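Local coordinates for CYTH domain-containing protein (Pyrococcus horikoshii, PDB 2EEN), which is of unknown function but has the CYTH fold, an antiparallel beta tunnel, and so probably acts on a triphosphate-bearing substrate with the help of divalent metal ions, at residues 75-80 against 144-149; 109-114 against 133-138; 115-120 against 150-155; 156-159 against 164-167. One frame throughout, in Å; residues are numbered along the deposited sequence.

Contact 1 of 4, residues 75-80 against 144-149; sequences SKTRLE and DEIPEA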
loop_
_atom_site.group_PDB
_atom_site.type_symbol
_atom_site.label_atom_id
_atom_site.label_comp_id
_atom_site.label_asym_id
_atom_site.label_seq_id
_atom_site.Cartn_x
_atom_site.Cartn_y
_atom_site.Cartn_z
ATOM N N SER A 75 11.694 24.675 -4.996
ATOM C CA SER A 75 11.946 23.319 -5.465
ATOM C C SER A 75 10.676 22.457 -5.455
ATOM O O SER A 75 9.584 22.898 -5.136
ATOM C CB SER A 75 13.023 22.694 -4.572
ATOM O OG SER A 75 12.460 22.398 -3.295
ATOM N N LYS A 76 10.855 21.190 -5.867
ATOM C CA LYS A 76 9.734 20.255 -5.875
ATOM C C LYS A 76 9.744 19.367 -4.623
ATOM O O LYS A 76 9.089 18.337 -4.552
ATOM C CB LYS A 76 9.874 19.369 -7.117
ATOM C CG LYS A 76 9.883 20.164 -8.427
ATOM C CD LYS A 76 10.244 19.285 -9.630
ATOM C CE LYS A 76 9.393 18.012 -9.705
ATOM N NZ LYS A 76 9.822 17.209 -10.845
ATOM N N THR A 77 10.559 19.778 -3.630
ATOM C CA THR A 77 10.696 18.982 -2.412
ATOM C C THR A 77 9.361 18.785 -1.707
ATOM O O THR A 77 8.600 19.721 -1.498
ATOM C CB THR A 77 11.645 19.704 -1.458
ATOM O OG1 THR A 77 12.920 19.876 -2.084
ATOM C CG2 THR A 77 11.823 18.875 -0.186
ATOM N N ARG A 78 9.106 17.542 -1.328
ATOM C CA ARG A 78 7.871 17.210 -0.646
ATOM C C ARG A 78 8.052 15.954 0.178
ATOM O O ARG A 78 8.993 15.187 -0.031
ATOM C CB ARG A 78 6.768 16.984 -1.672
ATOM C CG ARG A 78 7.060 15.837 -2.617
ATOM C CD ARG A 78 6.521 16.143 -4.000
ATOM N NE ARG A 78 5.149 16.612 -3.920
ATOM C CZ ARG A 78 4.517 17.240 -4.904
ATOM N NH1 ARG A 78 5.139 17.471 -6.052
ATOM N NH2 ARG A 78 3.268 17.652 -4.731
ATOM N N LEU A 79 7.150 15.751 1.124
ATOM C CA LEU A 79 7.196 14.568 1.954
ATOM C C LEU A 79 6.806 13.401 1.055
ATOM O O LEU A 79 5.964 13.538 0.165
ATOM C CB LEU A 79 6.213 14.713 3.115
ATOM C CG LEU A 79 5.857 13.485 3.955
ATOM C CD1 LEU A 79 5.310 13.944 5.293
ATOM C CD2 LEU A 79 4.837 12.622 3.220
ATOM N N GLU A 80 7.429 12.254 1.272
ATOM C CA GLU A 80 7.115 11.091 0.463
ATOM C C GLU A 80 7.073 9.851 1.322
ATOM O O GLU A 80 7.833 9.721 2.287
ATOM C CB GLU A 80 8.167 10.891 -0.636
ATOM C CG GLU A 80 8.218 12.004 -1.670
ATOM C CD GLU A 80 9.308 11.787 -2.704
ATOM O OE1 GLU A 80 9.234 10.783 -3.447
ATOM O OE2 GLU A 80 10.239 12.621 -2.771
ATOM N N ASP A 144 14.502 22.867 7.447
ATOM C CA ASP A 144 15.240 24.122 7.337
ATOM C C ASP A 144 16.578 23.954 6.617
ATOM O O ASP A 144 17.291 24.912 6.341
ATOM C CB ASP A 144 15.467 24.680 8.746
ATOM C CG ASP A 144 14.279 25.553 9.137
ATOM O OD1 ASP A 144 13.959 26.464 8.372
ATOM O OD2 ASP A 144 13.690 25.313 10.187
ATOM N N GLU A 145 16.935 22.678 6.359
ATOM C CA GLU A 145 18.137 22.414 5.581
ATOM C C GLU A 145 17.843 22.387 4.076
ATOM O O GLU A 145 18.736 22.328 3.250
ATOM C CB GLU A 145 18.709 21.071 6.031
ATOM C CG GLU A 145 19.092 21.071 7.511
ATOM C CD GLU A 145 19.655 19.717 7.885
ATOM O OE1 GLU A 145 19.003 18.718 7.624
ATOM O OE2 GLU A 145 20.739 19.676 8.469
ATOM N N ILE A 146 16.536 22.403 3.728
ATOM C CA ILE A 146 16.158 22.333 2.311
ATOM C C ILE A 146 16.675 23.531 1.501
ATOM O O ILE A 146 17.220 23.400 0.413
ATOM C CB ILE A 146 14.632 22.280 2.227
ATOM C CG1 ILE A 146 14.118 20.932 2.741
ATOM C CG2 ILE A 146 14.178 22.433 0.764
ATOM C CD1 ILE A 146 12.593 20.847 2.703
ATOM N N PRO A 147 16.515 24.765 2.013
ATOM C CA PRO A 147 16.996 25.926 1.262
ATOM C C PRO A 147 18.456 25.821 0.821
ATOM O O PRO A 147 18.771 26.076 -0.338
ATOM C CB PRO A 147 16.748 27.080 2.231
ATOM C CG PRO A 147 15.485 26.647 2.914
ATOM C CD PRO A 147 15.776 25.192 3.217
ATOM N N GLU A 148 19.338 25.440 1.740
ATOM C CA GLU A 148 20.761 25.299 1.420
ATOM C C GLU A 148 20.976 24.249 0.332
ATOM O O GLU A 148 21.727 24.470 -0.622
ATOM C CB GLU A 148 21.557 24.882 2.662
ATOM C CG GLU A 148 21.558 25.889 3.797
ATOM C CD GLU A 148 22.242 25.352 5.045
ATOM O OE1 GLU A 148 23.463 25.084 4.989
ATOM O OE2 GLU A 148 21.558 25.191 6.081
ATOM N N ALA A 149 20.320 23.102 0.492
ATOM C CA ALA A 149 20.443 22.012 -0.472
ATOM C C ALA A 149 19.947 22.438 -1.846
ATOM O O ALA A 149 20.554 22.105 -2.859
ATOM C CB ALA A 149 19.663 20.793 0.005
#

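Contact 2 of 4, residues 109-114 against 133-138; sequences KTREKY and FIEIET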
loop_
_atom_site.group_PDB
_atom_site.type_symbol
_atom_site.label_atom_id
_atom_site.label_comp_id
_atom_site.label_asym_id
_atom_site.label_seq_id
_atom_site.Cartn_x
_atom_site.Cartn_y
_atom_site.Cartn_z
ATOM N N LYS A 109 8.847 7.109 -19.190
ATOM C CA LYS A 109 10.097 7.783 -19.488
ATOM C C LYS A 109 11.288 6.860 -19.307
ATOM O O LYS A 109 11.166 5.756 -18.773
ATOM C CB LYS A 109 10.280 8.983 -18.555
ATOM C CG LYS A 109 10.491 8.572 -17.089
ATOM C CD LYS A 109 10.822 9.773 -16.198
ATOM C CE LYS A 109 11.099 9.340 -14.763
ATOM N NZ LYS A 109 9.875 8.821 -14.078
ATOM N N THR A 110 12.439 7.317 -19.785
ATOM C CA THR A 110 13.669 6.576 -19.581
ATOM C C THR A 110 14.445 7.519 -18.676
ATOM O O THR A 110 14.270 8.738 -18.746
ATOM C CB THR A 110 14.447 6.304 -20.887
ATOM O OG1 THR A 110 14.785 7.532 -21.534
ATOM C CG2 THR A 110 13.612 5.447 -21.815
ATOM N N ARG A 111 15.268 6.958 -17.803
ATOM C CA ARG A 111 16.025 7.770 -16.866
ATOM C C ARG A 111 17.430 7.221 -16.736
ATOM O O ARG A 111 17.621 6.061 -16.375
ATOM C CB ARG A 111 15.302 7.800 -15.518
ATOM C CG ARG A 111 16.133 8.326 -14.347
ATOM C CD ARG A 111 15.266 8.584 -13.119
ATOM N NE ARG A 111 14.445 9.785 -13.281
ATOM C CZ ARG A 111 13.516 10.189 -12.420
ATOM N NH1 ARG A 111 13.267 9.489 -11.317
ATOM N NH2 ARG A 111 12.839 11.308 -12.655
ATOM N N GLU A 112 18.412 8.056 -17.057
ATOM C CA GLU A 112 19.807 7.654 -16.938
ATOM C C GLU A 112 20.284 8.339 -15.667
ATOM O O GLU A 112 20.228 9.562 -15.571
ATOM C CB GLU A 112 20.635 8.131 -18.126
ATOM C CG GLU A 112 20.449 7.318 -19.398
ATOM C CD GLU A 112 21.232 7.889 -20.570
ATOM O OE1 GLU A 112 22.355 8.393 -20.355
ATOM O OE2 GLU A 112 20.732 7.826 -21.713
ATOM N N LYS A 113 20.744 7.551 -14.699
ATOM C CA LYS A 113 21.205 8.088 -13.422
ATOM C C LYS A 113 22.711 8.268 -13.391
ATOM O O LYS A 113 23.458 7.400 -13.844
ATOM C CB LYS A 113 20.801 7.159 -12.279
ATOM C CG LYS A 113 19.310 7.041 -12.030
ATOM C CD LYS A 113 19.070 6.180 -10.794
ATOM C CE LYS A 113 17.597 6.040 -10.464
ATOM N NZ LYS A 113 17.411 5.173 -9.267
ATOM N N TYR A 114 23.140 9.397 -12.838
ATOM C CA TYR A 114 24.551 9.736 -12.725
ATOM C C TYR A 114 24.922 10.140 -11.313
ATOM O O TYR A 114 24.173 10.834 -10.632
ATOM C CB TYR A 114 24.892 10.886 -13.680
ATOM C CG TYR A 114 24.813 10.474 -15.117
ATOM C CD1 TYR A 114 23.581 10.405 -15.774
ATOM C CD2 TYR A 114 25.954 10.048 -15.800
ATOM C CE1 TYR A 114 23.490 9.916 -17.066
ATOM C CE2 TYR A 114 25.867 9.552 -17.096
ATOM C CZ TYR A 114 24.630 9.488 -17.719
ATOM O OH TYR A 114 24.528 8.967 -18.990
ATOM N N PHE A 133 14.404 16.202 -19.899
ATOM C CA PHE A 133 14.513 16.947 -18.652
ATOM C C PHE A 133 15.711 16.415 -17.891
ATOM O O PHE A 133 16.243 15.347 -18.204
ATOM C CB PHE A 133 13.289 16.749 -17.758
ATOM C CG PHE A 133 12.032 17.342 -18.305
ATOM C CD1 PHE A 133 11.369 16.729 -19.359
ATOM C CD2 PHE A 133 11.507 18.506 -17.762
ATOM C CE1 PHE A 133 10.196 17.270 -19.871
ATOM C CE2 PHE A 133 10.327 19.061 -18.267
ATOM C CZ PHE A 133 9.671 18.436 -19.322
ATOM N N ILE A 134 16.130 17.178 -16.894
ATOM C CA ILE A 134 17.226 16.767 -16.046
ATOM C C ILE A 134 16.789 17.034 -14.616
ATOM O O ILE A 134 16.257 18.100 -14.294
ATOM C CB ILE A 134 18.532 17.530 -16.354
ATOM C CG1 ILE A 134 19.637 17.027 -15.416
ATOM C CG2 ILE A 134 18.322 19.035 -16.212
ATOM C CD1 ILE A 134 21.021 17.485 -15.792
ATOM N N GLU A 135 16.974 16.039 -13.763
ATOM C CA GLU A 135 16.605 16.185 -12.371
ATOM C C GLU A 135 17.835 15.958 -11.525
ATOM O O GLU A 135 18.790 15.315 -11.963
ATOM C CB GLU A 135 15.516 15.179 -11.986
ATOM C CG GLU A 135 14.128 15.550 -12.502
ATOM C CD GLU A 135 13.028 14.649 -11.960
ATOM O OE1 GLU A 135 13.179 14.122 -10.837
ATOM O OE2 GLU A 135 11.996 14.482 -12.645
ATOM N N ILE A 136 17.816 16.532 -10.333
ATOM C CA ILE A 136 18.900 16.363 -9.382
ATOM C C ILE A 136 18.257 16.251 -8.009
ATOM O O ILE A 136 17.259 16.921 -7.715
ATOM C CB ILE A 136 19.910 17.537 -9.434
ATOM C CG1 ILE A 136 21.132 17.192 -8.575
ATOM C CG2 ILE A 136 19.246 18.837 -8.969
ATOM C CD1 ILE A 136 22.333 18.092 -8.835
ATOM N N GLU A 137 18.809 15.386 -7.170
ATOM C CA GLU A 137 18.256 15.184 -5.843
ATOM C C GLU A 137 19.296 14.835 -4.802
ATOM O O GLU A 137 20.367 14.307 -5.116
ATOM C CB GLU A 137 17.224 14.061 -5.874
ATOM C CG GLU A 137 17.780 12.773 -6.461
ATOM C CD GLU A 137 17.057 11.539 -5.964
ATOM O OE1 GLU A 137 17.333 11.110 -4.823
ATOM O OE2 GLU A 137 16.217 10.999 -6.711
ATOM N N THR A 138 18.953 15.130 -3.555
ATOM C CA THR A 138 19.802 14.825 -2.417
ATOM C C THR A 138 18.909 14.828 -1.189
ATOM O O THR A 138 17.889 15.519 -1.161
ATOM C CB THR A 138 20.921 15.865 -2.233
ATOM O OG1 THR A 138 21.828 15.406 -1.218
ATOM C CG2 THR A 138 20.337 17.214 -1.815
#

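Contact 3 of 4, residues 115-120 against 150-155; sequences YVEKGV and VEKLEK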
loop_
_atom_site.group_PDB
_atom_site.type_symbol
_atom_site.label_atom_id
_atom_site.label_comp_id
_atom_site.label_asym_id
_atom_site.label_seq_id
_atom_site.Cartn_x
_atom_site.Cartn_y
_atom_site.Cartn_z
ATOM N N TYR A 115 26.092 9.688 -10.871
ATOM C CA TYR A 115 26.597 10.018 -9.546
ATOM C C TYR A 115 27.270 11.391 -9.600
ATOM O O TYR A 115 28.190 11.596 -10.382
ATOM C CB TYR A 115 27.630 8.974 -9.118
ATOM C CG TYR A 115 28.294 9.272 -7.792
ATOM C CD1 TYR A 115 27.736 8.831 -6.596
ATOM C CD2 TYR A 115 29.484 9.996 -7.736
ATOM C CE1 TYR A 115 28.353 9.098 -5.373
ATOM C CE2 TYR A 115 30.105 10.270 -6.514
ATOM C CZ TYR A 115 29.534 9.817 -5.346
ATOM O OH TYR A 115 30.153 10.078 -4.146
ATOM N N VAL A 116 26.810 12.332 -8.780
ATOM C CA VAL A 116 27.405 13.669 -8.754
ATOM C C VAL A 116 28.388 13.760 -7.602
ATOM O O VAL A 116 29.567 14.069 -7.794
ATOM C CB VAL A 116 26.327 14.748 -8.596
ATOM C CG1 VAL A 116 26.970 16.127 -8.432
ATOM C CG2 VAL A 116 25.432 14.733 -9.811
ATOM N N GLU A 117 27.886 13.513 -6.401
ATOM C CA GLU A 117 28.710 13.509 -5.204
ATOM C C GLU A 117 27.994 12.661 -4.176
ATOM O O GLU A 117 26.926 12.121 -4.453
ATOM C CB GLU A 117 28.978 14.926 -4.692
ATOM C CG GLU A 117 27.780 15.821 -4.568
ATOM C CD GLU A 117 28.189 17.248 -4.244
ATOM O OE1 GLU A 117 28.767 17.927 -5.124
ATOM O OE2 GLU A 117 27.948 17.682 -3.104
ATOM N N LYS A 118 28.572 12.515 -2.995
ATOM C CA LYS A 118 27.938 11.663 -2.014
ATOM C C LYS A 118 26.514 12.104 -1.732
ATOM O O LYS A 118 26.269 13.237 -1.322
ATOM C CB LYS A 118 28.742 11.640 -0.720
ATOM C CG LYS A 118 28.189 10.651 0.285
ATOM C CD LYS A 118 29.074 10.550 1.510
ATOM C CE LYS A 118 28.505 9.556 2.497
ATOM N NZ LYS A 118 27.221 10.039 3.070
ATOM N N GLY A 119 25.575 11.202 -1.980
ATOM C CA GLY A 119 24.182 11.504 -1.721
ATOM C C GLY A 119 23.518 12.425 -2.721
ATOM O O GLY A 119 22.384 12.846 -2.499
ATOM N N VAL A 120 24.207 12.744 -3.811
ATOM C CA VAL A 120 23.629 13.617 -4.835
ATOM C C VAL A 120 23.644 12.903 -6.176
ATOM O O VAL A 120 24.699 12.460 -6.646
ATOM C CB VAL A 120 24.396 14.933 -4.972
ATOM C CG1 VAL A 120 23.697 15.826 -5.992
ATOM C CG2 VAL A 120 24.473 15.636 -3.615
ATOM N N VAL A 150 18.836 23.166 -1.878
ATOM C CA VAL A 150 18.284 23.625 -3.138
ATOM C C VAL A 150 19.300 24.513 -3.841
ATOM O O VAL A 150 19.528 24.377 -5.036
ATOM C CB VAL A 150 16.967 24.409 -2.932
ATOM C CG1 VAL A 150 16.555 25.093 -4.230
ATOM C CG2 VAL A 150 15.869 23.457 -2.470
ATOM N N GLU A 151 19.920 25.419 -3.093
ATOM C CA GLU A 151 20.912 26.314 -3.672
ATOM C C GLU A 151 22.074 25.512 -4.247
ATOM O O GLU A 151 22.559 25.793 -5.344
ATOM C CB GLU A 151 21.426 27.287 -2.608
ATOM C CG GLU A 151 20.324 28.099 -1.945
ATOM C CD GLU A 151 20.853 29.118 -0.952
ATOM O OE1 GLU A 151 21.700 28.752 -0.110
ATOM O OE2 GLU A 151 20.412 30.287 -1.010
ATOM N N LYS A 152 22.504 24.499 -3.508
ATOM C CA LYS A 152 23.607 23.655 -3.939
ATOM C C LYS A 152 23.257 22.908 -5.222
ATOM O O LYS A 152 24.042 22.873 -6.171
ATOM C CB LYS A 152 23.942 22.657 -2.835
ATOM C CG LYS A 152 24.994 21.653 -3.205
ATOM C CD LYS A 152 25.101 20.603 -2.125
ATOM C CE LYS A 152 26.176 19.605 -2.454
ATOM N NZ LYS A 152 27.530 20.229 -2.436
ATOM N N LEU A 153 22.073 22.309 -5.250
ATOM C CA LEU A 153 21.654 21.562 -6.426
ATOM C C LEU A 153 21.365 22.452 -7.627
ATOM O O LEU A 153 21.661 22.085 -8.766
ATOM C CB LEU A 153 20.434 20.697 -6.097
ATOM C CG LEU A 153 20.747 19.276 -5.606
ATOM C CD1 LEU A 153 21.830 19.291 -4.534
ATOM C CD2 LEU A 153 19.469 18.641 -5.072
ATOM N N GLU A 154 20.795 23.628 -7.379
ATOM C CA GLU A 154 20.502 24.534 -8.473
ATOM C C GLU A 154 21.820 24.937 -9.123
ATOM O O GLU A 154 21.913 25.026 -10.341
ATOM C CB GLU A 154 19.768 25.782 -7.979
ATOM C CG GLU A 154 19.177 26.600 -9.112
ATOM C CD GLU A 154 18.539 27.891 -8.644
ATOM O OE1 GLU A 154 17.784 27.860 -7.648
ATOM O OE2 GLU A 154 18.781 28.937 -9.283
ATOM N N LYS A 155 22.841 25.169 -8.300
ATOM C CA LYS A 155 24.150 25.553 -8.822
ATOM C C LYS A 155 24.732 24.464 -9.717
ATOM O O LYS A 155 25.255 24.744 -10.795
ATOM C CB LYS A 155 25.125 25.858 -7.679
ATOM C CG LYS A 155 26.523 26.228 -8.160
ATOM C CD LYS A 155 27.390 26.748 -7.023
ATOM C CE LYS A 155 28.650 27.401 -7.565
ATOM N NZ LYS A 155 29.477 28.006 -6.485
#

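Contact 4 of 4, residues 156-159 against 164-167; sequences ILRE and KFER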
loop_
_atom_site.group_PDB
_atom_site.type_symbol
_atom_site.label_atom_id
_atom_site.label_comp_id
_atom_site.label_asym_id
_atom_site.label_seq_id
_atom_site.Cartn_x
_atom_site.Cartn_y
_atom_site.Cartn_z
ATOM N N ILE A 156 24.633 23.212 -9.277
ATOM C CA ILE A 156 25.148 22.096 -10.061
ATOM C C ILE A 156 24.475 22.030 -11.432
ATOM O O ILE A 156 25.145 21.874 -12.452
ATOM C CB ILE A 156 24.942 20.763 -9.316
ATOM C CG1 ILE A 156 25.836 20.729 -8.074
ATOM C CG2 ILE A 156 25.267 19.593 -10.228
ATOM C CD1 ILE A 156 25.531 19.587 -7.138
ATOM N N LEU A 157 23.152 22.159 -11.460
ATOM C CA LEU A 157 22.433 22.115 -12.727
ATOM C C LEU A 157 22.751 23.303 -13.632
ATOM O O LEU A 157 22.925 23.137 -14.839
ATOM C CB LEU A 157 20.924 22.040 -12.488
ATOM C CG LEU A 157 20.469 20.684 -11.951
ATOM C CD1 LEU A 157 18.954 20.638 -11.901
ATOM C CD2 LEU A 157 21.013 19.579 -12.849
ATOM N N ARG A 158 22.838 24.495 -13.053
ATOM C CA ARG A 158 23.142 25.669 -13.861
ATOM C C ARG A 158 24.549 25.564 -14.439
ATOM O O ARG A 158 24.808 26.021 -15.555
ATOM C CB ARG A 158 22.973 26.948 -13.035
ATOM C CG ARG A 158 21.511 27.336 -12.860
ATOM C CD ARG A 158 21.332 28.708 -12.236
ATOM N NE ARG A 158 19.949 29.147 -12.381
ATOM C CZ ARG A 158 19.406 29.525 -13.537
ATOM N NH1 ARG A 158 20.131 29.528 -14.648
ATOM N NH2 ARG A 158 18.128 29.879 -13.585
ATOM N N GLU A 159 25.454 24.932 -13.698
ATOM C CA GLU A 159 26.817 24.767 -14.181
ATOM C C GLU A 159 26.870 23.780 -15.342
ATOM O O GLU A 159 27.864 23.718 -16.071
ATOM C CB GLU A 159 27.729 24.297 -13.052
ATOM C CG GLU A 159 27.972 25.358 -11.991
ATOM C CD GLU A 159 28.950 26.465 -12.399
ATOM O OE1 GLU A 159 29.524 26.445 -13.515
ATOM O OE2 GLU A 159 29.166 27.353 -11.550
ATOM N N LYS A 164 16.100 26.733 -17.642
ATOM C CA LYS A 164 14.706 26.782 -17.243
ATOM C C LYS A 164 14.332 25.660 -16.295
ATOM O O LYS A 164 14.326 24.486 -16.663
ATOM C CB LYS A 164 13.802 26.774 -18.480
ATOM C CG LYS A 164 14.240 25.840 -19.592
ATOM C CD LYS A 164 13.387 26.059 -20.837
ATOM C CE LYS A 164 13.830 25.173 -21.991
ATOM N NZ LYS A 164 13.040 25.448 -23.223
ATOM N N PHE A 165 14.031 26.041 -15.063
ATOM C CA PHE A 165 13.647 25.099 -14.029
ATOM C C PHE A 165 12.142 24.889 -14.039
ATOM O O PHE A 165 11.386 25.738 -14.521
ATOM C CB PHE A 165 14.127 25.612 -12.675
ATOM C CG PHE A 165 15.610 25.497 -12.491
ATOM C CD1 PHE A 165 16.458 26.514 -12.914
ATOM C CD2 PHE A 165 16.166 24.340 -11.961
ATOM C CE1 PHE A 165 17.844 26.377 -12.815
ATOM C CE2 PHE A 165 17.547 24.193 -11.856
ATOM C CZ PHE A 165 18.387 25.211 -12.285
ATOM N N GLU A 166 11.711 23.754 -13.503
ATOM C CA GLU A 166 10.283 23.419 -13.499
ATOM C C GLU A 166 9.869 22.702 -12.205
ATOM O O GLU A 166 10.354 21.634 -11.859
ATOM C CB GLU A 166 9.998 22.514 -14.704
ATOM C CG GLU A 166 8.536 22.076 -14.770
ATOM C CD GLU A 166 7.671 23.279 -15.079
ATOM O OE1 GLU A 166 7.718 23.771 -16.188
ATOM O OE2 GLU A 166 6.918 23.695 -14.205
ATOM N N ARG A 167 8.955 23.358 -11.453
ATOM C CA ARG A 167 8.453 22.734 -10.232
ATOM C C ARG A 167 7.241 21.844 -10.514
ATOM O O ARG A 167 6.776 21.083 -9.671
ATOM C CB ARG A 167 8.018 23.851 -9.275
ATOM C CG ARG A 167 9.171 24.528 -8.537
ATOM C CD ARG A 167 8.664 25.520 -7.487
ATOM N NE ARG A 167 7.869 24.810 -6.490
ATOM C CZ ARG A 167 7.080 25.516 -5.644
ATOM N NH1 ARG A 167 7.015 26.834 -5.719
ATOM N NH2 ARG A 167 6.373 24.861 -4.719
#

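Contact 1 of 4, residues 75-80 against 144-149
Ser75 starts the approach to Ile146, its OG lying 4.4 Å from Ile146 CG2 at the margin of contact. That hydroxyl is mainly engaged with its own loop. Its strongest partner is Asp72, whose OD2 is hydrogen-bonded to it. It also accepts from the backbone N of Thr77 at 3.3 Å, closing an ST turn, and is bonded to Thr77 OG1, 2.8 Å away. Thr77 makes the real contact. With chi1 at -59°, OG1 sits beside the backbone N and CG2 takes the place anti to it, turned to the helix; OG1 stays back near Ser75 and has a weak hydrogen bond to Glu5 N on strand 3-9. Thr77 CG2 meets Ile146 CD1 at 3.6 Å, the two side chains reaching tip to tip, and the second branch of the isoleucine, CG2, lies 4.0 Å from Thr77 OG1. From Arg78 onward the chain enters strand 78-85 and leaves the helix behind. Val4 of strand 3-9 touches both Thr77 and Ile146, so the first turn of helix 146-160 settles on the junction of the loop with the outermost strands. Across the two segments the chemistry is methyl against methyl: with the buried hydroxyls bonded among themselves, to Asp72 and weakly to Glu5, the helix meets a mostly apolar surface.

Contact 2 of 4, residues 109-114 against 133-138
A buried salt bridge joins Arg111 and Glu135 across two strands that are not neighbours: 120-127 lies between 102-117 and 131-139, and Thr123 on that middle strand touches both side chains. Arg111 NH2 stands 3.3 Å from Glu135 OE2 and 3.4 Å from Glu135 OE1, almost evenly shared. Glu135 OE2 lies at the edge of the guanidinium, near its plane, but the guanidinium and carboxylate planes are 70° apart and no hydrogen bond forms. Arg111 reaches across because CG is anti to the backbone N (chi1 166°) and the chain then bends at chi3, -74°, to meet the extended glutamate at about a right angle. Asp125 on the intervening strand is the stronger partner of the same NH2, which is thus held by two acids. Lys109 CE packs over one guanidinium face, 3.3 Å above its plane, while its NZ bonds to His30. Around Glu135 lie Lys7 and Glu5, with Lys76 a weak, distant ion pair. Such acids and bases packed together on the inner wall are the hallmark of the CYTH tunnel, where Glu3, Glu5 and Lys7 fit the family's ExExK signature, consistent with a site for metal and triphosphate.

Contact 3 of 4, residues 115-120 against 150-155
Lys152, Glu117 and Val120 bring helix 146-160 up to a tight beta hairpin, the turn between strands 102-117 and 120-127. A type II turn runs from Glu117 to Val120, with Gly119 at its positive-phi corner (phi 75°). Beside it is a classic beta bulge: Val116 and Glu117 both face Val120, the Val116 N bonding to Val120 O at 3.0 Å and the Glu117 N only weakly to the same oxygen. The most surface is buried on Lys152. Its chain leaves the helix with CG anti to the backbone N (chi1 175°), runs straight as far as CE and bends only at the last torsion, which brings the ammonium toward Glu117. The glutamate comes from the opposite direction, its CG wedged between its own backbone N and carbonyl carbon, the chain extended beyond. Glu117 OE2 and Lys152 NZ are 2.7 Å apart and count as a salt bridge, but OE2 is also modelled too close to Lys152 CE, so the exact position of the carboxylate is doubtful; both residues also touch a crystal neighbour. Deeper in, the contact turns apolar. Val120 CG2 comes within 4.5 Å of Lys152 CE, at the margin of contact, and Ile136 and Thr138 of strand 131-139 touch both Val120 and Leu153, completing the hydrophobic layer between helix and sheet. Thr138 also reaches the hairpin by a bond from its OG1 to the carbonyl of Gly119. Val120 and Leu153 slide past each other in opposite directions, and their closest atoms, Val120 CG1 and Leu153 CD1, are 4.2 Å apart.

Contact 4 of 4, residues 156-159 against 164-167
Phe165 swings its ring back onto the last turns of helix 146-160, where consecutive residues Leu157 and Arg158 receive it. The phenylalanine has CG beside its backbone N and anti to the carbonyl carbon (chi1 -73°), which carries the ring off the extended loop toward the helix. Leu157 CD1 meets Phe165 CE2 at 3.8 Å, obliquely to the ring, and Leu157 CB lies 4.1 Å from Phe165 CZ. Arg158 approaches at the bond between CE1 and CZ: its CG sits in the ring plane, 3.8 Å from Phe165 CZ. From there its chain is extended to NE and then turns at chi4, -72°, bringing the guanidinium alongside the ring. Arg158 NE is 3.5 Å from Phe165 CE1, which lies over one guanidinium face, off toward its rim. Guanidinium and ring planes stand 57° apart, so the pair is not a parallel stack. Glu154, one turn back, also touches the ring and forms a weak, long ion pair with Arg158 NE. Backbone hydrogen bonds between Lys164 and Tyr9 and between Glu166 and Lys7 tie the loop to strand 3-9. The aromatic thus bridges two chemistries, hydrocarbon from a buried leucine and the flat, charged end of an exposed arginine, without any hydrogen bond between the two segments.

In the fold
From the N terminus, contact 1 opens first, at 75-80, and closes on the start of helix 146-160 after 63 intervening residues. Contact 2, 109-114 with 133-138, nests wholly inside that loop and spans three strands of the sheet. Contact 3 opens at 115-120, right after the first segment of contact 2, and closes on 150-155, so it crosses both contact 1 and contact 2. Contact 4 follows in series, a short return after the others have closed. Contacts 1, 3 and 4 use successive lengths of one helix, which is thereby laid along the outside of the sheet, while Ile134 and Ile136 of contact 2's strand pack against that helix. Ser75 and Lys76 also touch Glu166 and Arg167, linking contacts 1 and 4.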